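Local coordinates for protein Sec-alkylsulfatase (PDB 4AXH) that hydrolyses secondary alkyl sulfates enantioselectively at a two-zinc centre, inverting the configuration at carbon to give (S)-alcohols and sulfate, at residues Gly279-Glu291 and Asn297-Asn311. Sequence-based numbering, arbitrary orientation. Where two conformers were deposited one is given.
Sequences GVELEFQLTLGSE and NIYLPQFKVLNTADN. With ZN (zinc ion), chain D; ZN (zinc ion), chain C.
E283 and Y299 form a hydrogen-bonded pair of the antiparallel hairpin 280-286/296-300: Y299 N reaches E283 O at 2.7 Å, and E283 N donates almost straight to Y299 O. Past the non-hydrogen-bonded pair F284-I298, Q285 and N297 repeat this exchange and add a side-chain bond, N297 ND2 to Q285 OE1 (2.9 Å). The donor stands above the Q285 carbonyl plane, the two amides being turned 62° apart. N297 OD1 in turn accepts from N311 ND2 at 2.7 Å, so side-chain hydrogen bonds link the hairpin to the loop carrying D310. On the face bearing F284, I298 CG1 sits at the edge of the phenyl ring. At the far end Q302 OE1 accepts E281 N from above its carbonyl plane, and NE2 meets E281 OE2 on the anti side, tilted out of the carboxylate plane; E281 OE1 is salt-bridged to R274. Beyond T287, E291 turns about CB-CG (chi2 -94°), bringing OE2 2.2 Å from one zinc, which H179 and H181 also bind. D310 OD2 and a water bridge it to the second, held by D183, H184 and H355. Metal coordination thus probably offsets the repulsion expected between the E291 and D310 carboxylates, whose OE2 and OD2 lie 3.1 Å apart.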
ATOM      1  N   GLY A 279      -5.442 -14.908 -39.849  1.00 44.07           N
ATOM      2  CA  GLY A 279      -4.269 -15.734 -40.080  1.00 44.65           C
ATOM      3  C   GLY A 279      -3.075 -15.281 -39.269  1.00 52.01           C
ATOM      4  O   GLY A 279      -1.937 -15.355 -39.741  1.00 54.13           O
ATOM      5  N   VAL A 280      -3.342 -14.772 -38.049  1.00 47.75           N
ATOM      6  CA  VAL A 280      -2.346 -14.271 -37.105  1.00 45.61           C
ATOM      7  C   VAL A 280      -2.569 -15.028 -35.812  1.00 49.36           C
ATOM      8  O   VAL A 280      -3.668 -14.987 -35.258  1.00 48.53           O
ATOM      9  CB  VAL A 280      -2.415 -12.723 -36.919  1.00 47.53           C
ATOM     10  CG1 VAL A 280      -1.463 -12.251 -35.837  1.00 47.55           C
ATOM     11  CG2 VAL A 280      -2.128 -11.994 -38.224  1.00 46.46           C
ATOM     12  N   GLU A 281      -1.535 -15.754 -35.358  1.00 46.19           N
ATOM     13  CA  GLU A 281      -1.577 -16.516 -34.122  1.00 45.68           C
ATOM     14  C   GLU A 281      -1.135 -15.591 -32.993  1.00 46.97           C
ATOM     15  O   GLU A 281      -0.106 -14.908 -33.095  1.00 44.48           O
ATOM     16  CB  GLU A 281      -0.642 -17.734 -34.200  1.00 47.78           C
ATOM     17  CG  GLU A 281      -1.264 -19.010 -34.720  1.00 60.25           C
ATOM     18  CD  GLU A 281      -0.227 -20.077 -35.011  1.00 91.24           C
ATOM     19  OE1 GLU A 281       0.311 -20.668 -34.045  1.00 83.00           O
ATOM     20  OE2 GLU A 281       0.079 -20.293 -36.206  1.00 96.12           O
ATOM     21  N   LEU A 282      -1.930 -15.577 -31.914  1.00 43.19           N
ATOM     22  CA  LEU A 282      -1.704 -14.773 -30.719  1.00 40.51           C
ATOM     23  C   LEU A 282      -1.853 -15.658 -29.514  1.00 42.84           C
ATOM     24  O   LEU A 282      -2.882 -16.309 -29.363  1.00 42.95           O
ATOM     25  CB  LEU A 282      -2.732 -13.620 -30.600  1.00 39.78           C
ATOM     26  CG  LEU A 282      -3.080 -12.817 -31.853  1.00 43.40           C
ATOM     27  CD1 LEU A 282      -4.419 -12.155 -31.715  1.00 42.11           C
ATOM     28  CD2 LEU A 282      -2.025 -11.794 -32.148  1.00 46.63           C
ATOM     29  N   GLU A 283      -0.821 -15.686 -28.661  1.00 38.24           N
ATOM     30  CA  GLU A 283      -0.825 -16.349 -27.364  1.00 36.28           C
ATOM     31  C   GLU A 283      -0.689 -15.188 -26.376  1.00 38.32           C
ATOM     32  O   GLU A 283       0.240 -14.370 -26.478  1.00 38.52           O
ATOM     33  CB  GLU A 283       0.334 -17.349 -27.206  1.00 37.10           C
ATOM     34  CG  GLU A 283       0.248 -18.182 -25.927  1.00 48.89           C
ATOM     35  CD  GLU A 283       1.170 -19.386 -25.775  1.00 72.37           C
ATOM     36  OE1 GLU A 283       1.832 -19.767 -26.768  1.00 59.24           O
ATOM     37  OE2 GLU A 283       1.219 -19.962 -24.664  1.00 76.80           O
ATOM     38  N   PHE A 284      -1.664 -15.077 -25.494  1.00 30.47           N
ATOM     39  CA  PHE A 284      -1.745 -14.078 -24.444  1.00 27.69           C
ATOM     40  C   PHE A 284      -1.397 -14.718 -23.110  1.00 31.16           C
ATOM     41  O   PHE A 284      -1.859 -15.824 -22.816  1.00 28.24           O
ATOM     42  CB  PHE A 284      -3.182 -13.524 -24.377  1.00 29.19           C
ATOM     43  CG  PHE A 284      -3.760 -12.956 -25.674  1.00 31.13           C
ATOM     44  CD1 PHE A 284      -3.350 -11.714 -26.155  1.00 33.58           C
ATOM     45  CD2 PHE A 284      -4.758 -13.631 -26.366  1.00 35.25           C
ATOM     46  CE1 PHE A 284      -3.887 -11.182 -27.323  1.00 35.86           C
ATOM     47  CE2 PHE A 284      -5.313 -13.092 -27.534  1.00 39.42           C
ATOM     48  CZ  PHE A 284      -4.857 -11.877 -28.017  1.00 38.07           C
ATOM     49  N   GLN A 285      -0.591 -14.024 -22.294  1.00 31.38           N
ATOM     50  CA  GLN A 285      -0.207 -14.461 -20.947  1.00 31.91           C
ATOM     51  C   GLN A 285      -0.686 -13.421 -19.938  1.00 37.77           C
ATOM     52  O   GLN A 285      -0.153 -12.316 -19.931  1.00 39.96           O
ATOM     53  CB  GLN A 285       1.317 -14.635 -20.830  1.00 33.28           C
ATOM     54  CG  GLN A 285       1.797 -14.883 -19.380  1.00 43.30           C
ATOM     55  CD  GLN A 285       3.259 -14.594 -19.109  1.00 65.39           C
ATOM     56  OE1 GLN A 285       3.978 -13.978 -19.922  1.00 53.06           O
ATOM     57  NE2 GLN A 285       3.706 -15.015 -17.920  1.00 64.15           N
ATOM     58  N   LEU A 286      -1.668 -13.766 -19.091  1.00 32.04           N
ATOM     59  CA  LEU A 286      -2.167 -12.831 -18.098  1.00 31.55           C
ATOM     60  C   LEU A 286      -1.094 -12.474 -17.066  1.00 35.30           C
ATOM     61  O   LEU A 286      -0.564 -13.366 -16.412  1.00 36.73           O
ATOM     62  CB  LEU A 286      -3.396 -13.419 -17.370  1.00 31.99           C
ATOM     63  CG  LEU A 286      -4.775 -13.365 -18.055  1.00 37.14           C
ATOM     64  CD1 LEU A 286      -5.829 -14.014 -17.156  1.00 38.27           C
ATOM     65  CD2 LEU A 286      -5.217 -11.955 -18.299  1.00 38.13           C
ATOM     66  N   THR A 287      -0.782 -11.178 -16.917  1.00 31.81           N
ATOM     67  CA  THR A 287       0.180 -10.669 -15.912  1.00 30.55           C
ATOM     68  C   THR A 287      -0.532  -9.730 -14.946  1.00 34.10           C
ATOM     69  O   THR A 287      -0.039  -8.644 -14.649  1.00 35.01           O
ATOM     70  CB  THR A 287       1.411 -10.034 -16.561  1.00 29.22           C
ATOM     71  OG1 THR A 287       0.981  -8.942 -17.335  1.00 31.60           O
ATOM     72  CG2 THR A 287       2.190 -10.990 -17.426  1.00 25.03           C
ATOM     73  N   LEU A 288      -1.699 -10.161 -14.450  1.00 31.66           N
ATOM     74  CA  LEU A 288      -2.552  -9.355 -13.562  1.00 31.68           C
ATOM     75  C   LEU A 288      -1.935  -8.900 -12.263  1.00 37.05           C
ATOM     76  O   LEU A 288      -1.449  -9.721 -11.473  1.00 34.19           O
ATOM     77  CB  LEU A 288      -3.928 -10.003 -13.303  1.00 31.29           C
ATOM     78  CG  LEU A 288      -4.711 -10.576 -14.521  1.00 34.49           C
ATOM     79  CD1 LEU A 288      -5.983 -11.253 -14.060  1.00 34.33           C
ATOM     80  CD2 LEU A 288      -5.037  -9.501 -15.567  1.00 33.81           C
ATOM     81  N   GLY A 289      -1.964  -7.576 -12.076  1.00 36.58           N
ATOM     82  CA  GLY A 289      -1.493  -6.895 -10.876  1.00 36.72           C
ATOM     83  C   GLY A 289      -0.058  -6.398 -10.850  1.00 42.74           C
ATOM     84  O   GLY A 289       0.368  -5.789  -9.848  1.00 45.73           O
ATOM     85  N   SER A 290       0.733  -6.679 -11.910  1.00 36.59           N
ATOM     86  CA  SER A 290       2.136  -6.227 -11.967  1.00 32.93           C
ATOM     87  C   SER A 290       2.192  -4.700 -12.294  1.00 32.78           C
ATOM     88  O   SER A 290       1.845  -3.907 -11.433  1.00 30.95           O
ATOM     89  CB  SER A 290       2.946  -7.107 -12.923  1.00 32.19           C
ATOM     90  OG  SER A 290       2.392  -7.147 -14.221  1.00 38.00           O
ATOM     91  N   GLU A 291       2.566  -4.295 -13.530  1.00 28.05           N
ATOM     92  CA  GLU A 291       2.614  -2.891 -13.939  1.00 26.41           C
ATOM     93  C   GLU A 291       1.175  -2.256 -13.983  1.00 32.01           C
ATOM     94  O   GLU A 291       1.037  -1.046 -13.801  1.00 30.90           O
ATOM     95  CB  GLU A 291       3.328  -2.786 -15.301  1.00 26.80           C
ATOM     96  CG  GLU A 291       3.569  -1.360 -15.763  1.00 26.73           C
ATOM     97  CD  GLU A 291       2.485  -0.827 -16.671  1.00 25.09           C
ATOM     98  OE1 GLU A 291       1.661  -1.642 -17.147  1.00 37.61           O
ATOM     99  OE2 GLU A 291       2.503   0.388 -16.966  1.00 29.86           O
ATOM    100  N   ASN A 297       0.872 -10.140 -21.534  1.00 30.91           N
ATOM    101  CA  ASN A 297       1.927 -10.159 -22.555  1.00 31.12           C
ATOM    102  C   ASN A 297       1.340 -10.864 -23.789  1.00 34.48           C
ATOM    103  O   ASN A 297       0.357 -11.592 -23.691  1.00 33.53           O
ATOM    104  CB  ASN A 297       3.178 -10.906 -22.064  1.00 32.44           C
ATOM    105  CG  ASN A 297       3.879 -10.280 -20.892  1.00 45.76           C
ATOM    106  OD1 ASN A 297       4.017  -9.056 -20.796  1.00 51.51           O
ATOM    107  ND2 ASN A 297       4.389 -11.114 -20.002  1.00 27.33           N
ATOM    108  N   ILE A 298       1.900 -10.606 -24.944  1.00 32.51           N
ATOM    109  CA  ILE A 298       1.409 -11.185 -26.181  1.00 33.12           C
ATOM    110  C   ILE A 298       2.566 -11.821 -26.932  1.00 42.88           C
ATOM    111  O   ILE A 298       3.505 -11.129 -27.321  1.00 44.70           O
ATOM    112  CB  ILE A 298       0.625 -10.154 -27.038  1.00 35.47           C
ATOM    113  CG1 ILE A 298      -0.490  -9.471 -26.224  1.00 34.63           C
ATOM    114  CG2 ILE A 298       0.058 -10.799 -28.333  1.00 36.66           C
ATOM    115  CD1 ILE A 298      -0.187  -8.124 -25.801  1.00 35.92           C
ATOM    116  N   TYR A 299       2.524 -13.142 -27.092  1.00 41.63           N
ATOM    117  CA  TYR A 299       3.555 -13.848 -27.842  1.00 42.45           C
ATOM    118  C   TYR A 299       3.005 -14.122 -29.251  1.00 44.04           C
ATOM    119  O   TYR A 299       1.801 -14.302 -29.435  1.00 42.90           O
ATOM    120  CB  TYR A 299       4.029 -15.130 -27.098  1.00 44.40           C
ATOM    121  CG  TYR A 299       4.995 -16.006 -27.873  1.00 46.62           C
ATOM    122  CD1 TYR A 299       6.318 -15.622 -28.067  1.00 47.33           C
ATOM    123  CD2 TYR A 299       4.604 -17.257 -28.349  1.00 48.55           C
ATOM    124  CE1 TYR A 299       7.213 -16.437 -28.762  1.00 47.25           C
ATOM    125  CE2 TYR A 299       5.497 -18.093 -29.021  1.00 48.99           C
ATOM    126  CZ  TYR A 299       6.798 -17.676 -29.236  1.00 53.33           C
ATOM    127  OH  TYR A 299       7.640 -18.483 -29.959  1.00 50.43           O
ATOM    128  N   LEU A 300       3.880 -14.043 -30.235  1.00 39.36           N
ATOM    129  CA  LEU A 300       3.543 -14.275 -31.623  1.00 37.84           C
ATOM    130  C   LEU A 300       4.277 -15.521 -32.079  1.00 41.15           C
ATOM    131  O   LEU A 300       5.432 -15.436 -32.529  1.00 38.15           O
ATOM    132  CB  LEU A 300       3.861 -13.053 -32.504  1.00 37.38           C
ATOM    133  CG  LEU A 300       3.110 -11.796 -32.118  1.00 41.81           C
ATOM    134  CD1 LEU A 300       3.564 -10.617 -32.946  1.00 41.41           C
ATOM    135  CD2 LEU A 300       1.609 -11.999 -32.220  1.00 45.00           C
ATOM    136  N   PRO A 301       3.628 -16.709 -31.909  1.00 41.15           N
ATOM    137  CA  PRO A 301       4.301 -17.968 -32.288  1.00 42.33           C
ATOM    138  C   PRO A 301       4.805 -18.029 -33.727  1.00 46.53           C
ATOM    139  O   PRO A 301       5.909 -18.523 -33.939  1.00 48.20           O
ATOM    140  CB  PRO A 301       3.303 -19.071 -31.906  1.00 43.96           C
ATOM    141  CG  PRO A 301       2.028 -18.385 -31.641  1.00 47.15           C
ATOM    142  CD  PRO A 301       2.290 -16.961 -31.336  1.00 42.30           C
ATOM    143  N   GLN A 302       4.072 -17.427 -34.673  1.00 42.25           N
ATOM    144  CA  GLN A 302       4.437 -17.391 -36.093  1.00 42.20           C
ATOM    145  C   GLN A 302       5.677 -16.569 -36.360  1.00 48.74           C
ATOM    146  O   GLN A 302       6.431 -16.882 -37.287  1.00 51.65           O
ATOM    147  CB  GLN A 302       3.297 -16.820 -36.948  1.00 42.90           C
ATOM    148  CG  GLN A 302       2.019 -17.647 -36.975  1.00 44.48           C
ATOM    149  CD  GLN A 302       0.829 -16.808 -37.388  1.00 63.57           C
ATOM    150  OE1 GLN A 302       0.865 -15.567 -37.459  1.00 55.01           O
ATOM    151  NE2 GLN A 302      -0.268 -17.469 -37.653  1.00 61.94           N
ATOM    152  N   PHE A 303       5.871 -15.496 -35.576  1.00 43.38           N
ATOM    153  CA  PHE A 303       6.956 -14.539 -35.755  1.00 41.62           C
ATOM    154  C   PHE A 303       8.151 -14.775 -34.830  1.00 46.56           C
ATOM    155  O   PHE A 303       9.225 -14.213 -35.087  1.00 46.34           O
ATOM    156  CB  PHE A 303       6.414 -13.123 -35.529  1.00 42.27           C
ATOM    157  CG  PHE A 303       5.440 -12.628 -36.567  1.00 42.52           C
ATOM    158  CD1 PHE A 303       4.089 -12.939 -36.479  1.00 44.08           C
ATOM    159  CD2 PHE A 303       5.858 -11.785 -37.587  1.00 44.57           C
ATOM    160  CE1 PHE A 303       3.194 -12.487 -37.438  1.00 46.50           C
ATOM    161  CE2 PHE A 303       4.956 -11.314 -38.538  1.00 45.91           C
ATOM    162  CZ  PHE A 303       3.631 -11.676 -38.461  1.00 45.19           C
ATOM    163  N   LYS A 304       7.974 -15.599 -33.768  1.00 42.98           N
ATOM    164  CA  LYS A 304       9.021 -15.866 -32.768  0.50 43.28           C
ATOM    165  C   LYS A 304       9.439 -14.541 -32.072  1.00 48.92           C
ATOM    166  O   LYS A 304      10.634 -14.319 -31.791  1.00 49.31           O
ATOM    167  CB  LYS A 304      10.242 -16.617 -33.370  0.50 44.36           C
ATOM    168  CG  LYS A 304      10.127 -18.132 -33.366  0.50 42.84           C
ATOM    169  CD  LYS A 304      11.490 -18.781 -33.606  0.50 42.15           C
ATOM    170  CE  LYS A 304      11.870 -19.727 -32.491  0.50 41.04           C
ATOM    171  NZ  LYS A 304      13.321 -19.639 -32.152  0.50 49.83           N
ATOM    172  N   VAL A 305       8.436 -13.634 -31.844  1.00 44.20           N
ATOM    173  CA  VAL A 305       8.584 -12.323 -31.202  1.00 42.79           C
ATOM    174  C   VAL A 305       7.731 -12.297 -29.942  1.00 44.90           C
ATOM    175  O   VAL A 305       6.636 -12.884 -29.930  1.00 46.20           O
ATOM    176  CB  VAL A 305       8.369 -11.059 -32.101  1.00 46.77           C
ATOM    177  CG1 VAL A 305       8.905 -11.227 -33.512  1.00 46.16           C
ATOM    178  CG2 VAL A 305       6.931 -10.621 -32.144  1.00 47.52           C
ATOM    179  N   LEU A 306       8.233 -11.647 -28.876  1.00 36.91           N
ATOM    180  CA  LEU A 306       7.496 -11.521 -27.620  1.00 34.33           C
ATOM    181  C   LEU A 306       7.225 -10.060 -27.309  1.00 38.69           C
ATOM    182  O   LEU A 306       8.131  -9.225 -27.391  1.00 38.78           O
ATOM    183  CB  LEU A 306       8.196 -12.243 -26.452  1.00 33.17           C
ATOM    184  CG  LEU A 306       7.600 -12.083 -25.042  1.00 35.33           C
ATOM    185  CD1 LEU A 306       6.308 -12.850 -24.890  1.00 36.11           C
ATOM    186  CD2 LEU A 306       8.566 -12.495 -23.998  1.00 31.94           C
ATOM    187  N   ASN A 307       5.959  -9.747 -26.997  1.00 34.67           N
ATOM    188  CA  ASN A 307       5.564  -8.398 -26.628  1.00 34.01           C
ATOM    189  C   ASN A 307       5.156  -8.400 -25.147  1.00 37.45           C
ATOM    190  O   ASN A 307       4.195  -9.062 -24.764  1.00 37.89           O
ATOM    191  CB  ASN A 307       4.504  -7.813 -27.555  1.00 27.15           C
ATOM    192  CG  ASN A 307       4.251  -6.352 -27.290  1.00 28.45           C
ATOM    193  OD1 ASN A 307       4.383  -5.872 -26.167  1.00 22.32           O
ATOM    194  ND2 ASN A 307       3.870  -5.602 -28.315  1.00 21.29           N
ATOM    195  N   THR A 308       5.914  -7.660 -24.331  1.00 31.50           N
ATOM    196  CA  THR A 308       5.772  -7.586 -22.873  1.00 30.20           C
ATOM    197  C   THR A 308       5.015  -6.377 -22.365  1.00 33.61           C
ATOM    198  O   THR A 308       5.175  -6.025 -21.187  1.00 34.37           O
ATOM    199  CB  THR A 308       7.147  -7.626 -22.228  1.00 34.90           C
ATOM    200  OG1 THR A 308       7.847  -6.428 -22.577  1.00 37.91           O
ATOM    201  CG2 THR A 308       7.945  -8.837 -22.647  1.00 28.53           C
ATOM    202  N   ALA A 309       4.207  -5.715 -23.240  1.00 27.01           N
ATOM    203  CA  ALA A 309       3.443  -4.521 -22.880  1.00 24.50           C
ATOM    204  C   ALA A 309       4.413  -3.529 -22.179  1.00 27.74           C
ATOM    205  O   ALA A 309       5.451  -3.202 -22.776  1.00 27.11           O
ATOM    206  CB  ALA A 309       2.274  -4.907 -21.963  1.00 24.49           C
ATOM    207  N   ASP A 310       4.108  -3.113 -20.916  1.00 24.07           N
ATOM    208  CA  ASP A 310       4.936  -2.229 -20.058  1.00 23.96           C
ATOM    209  C   ASP A 310       5.542  -2.997 -18.864  1.00 30.85           C
ATOM    210  O   ASP A 310       6.004  -2.371 -17.886  1.00 28.06           O
ATOM    211  CB  ASP A 310       4.107  -1.078 -19.489  1.00 24.60           C
ATOM    212  CG  ASP A 310       3.433  -0.187 -20.491  1.00 27.20           C
ATOM    213  OD1 ASP A 310       3.577  -0.447 -21.715  1.00 28.50           O
ATOM    214  OD2 ASP A 310       2.759   0.781 -20.057  1.00 24.48           O
ATOM    215  N   ASN A 311       5.514  -4.361 -18.949  1.00 29.50           N
ATOM    216  CA  ASN A 311       6.000  -5.236 -17.903  1.00 29.27           C
ATOM    217  C   ASN A 311       7.508  -5.275 -17.727  1.00 31.92           C
ATOM    218  O   ASN A 311       7.981  -5.644 -16.640  1.00 31.63           O
ATOM    219  CB  ASN A 311       5.427  -6.626 -18.087  1.00 29.87           C
ATOM    220  CG  ASN A 311       3.943  -6.595 -18.013  1.00 46.09           C
ATOM    221  OD1 ASN A 311       3.365  -6.003 -17.094  1.00 40.60           O
ATOM    222  ND2 ASN A 311       3.305  -7.139 -19.031  1.00 40.29           N
TER
HETATM  223 ZN    ZN D 701       1.153   0.895 -18.581  1.00 39.46          ZN
HETATM  224 ZN    ZN C 700       2.324   2.562 -21.174  1.00 33.36          ZN
HETATM  225  O   HOH W   1       1.280   2.827 -19.359  1.00 31.68           O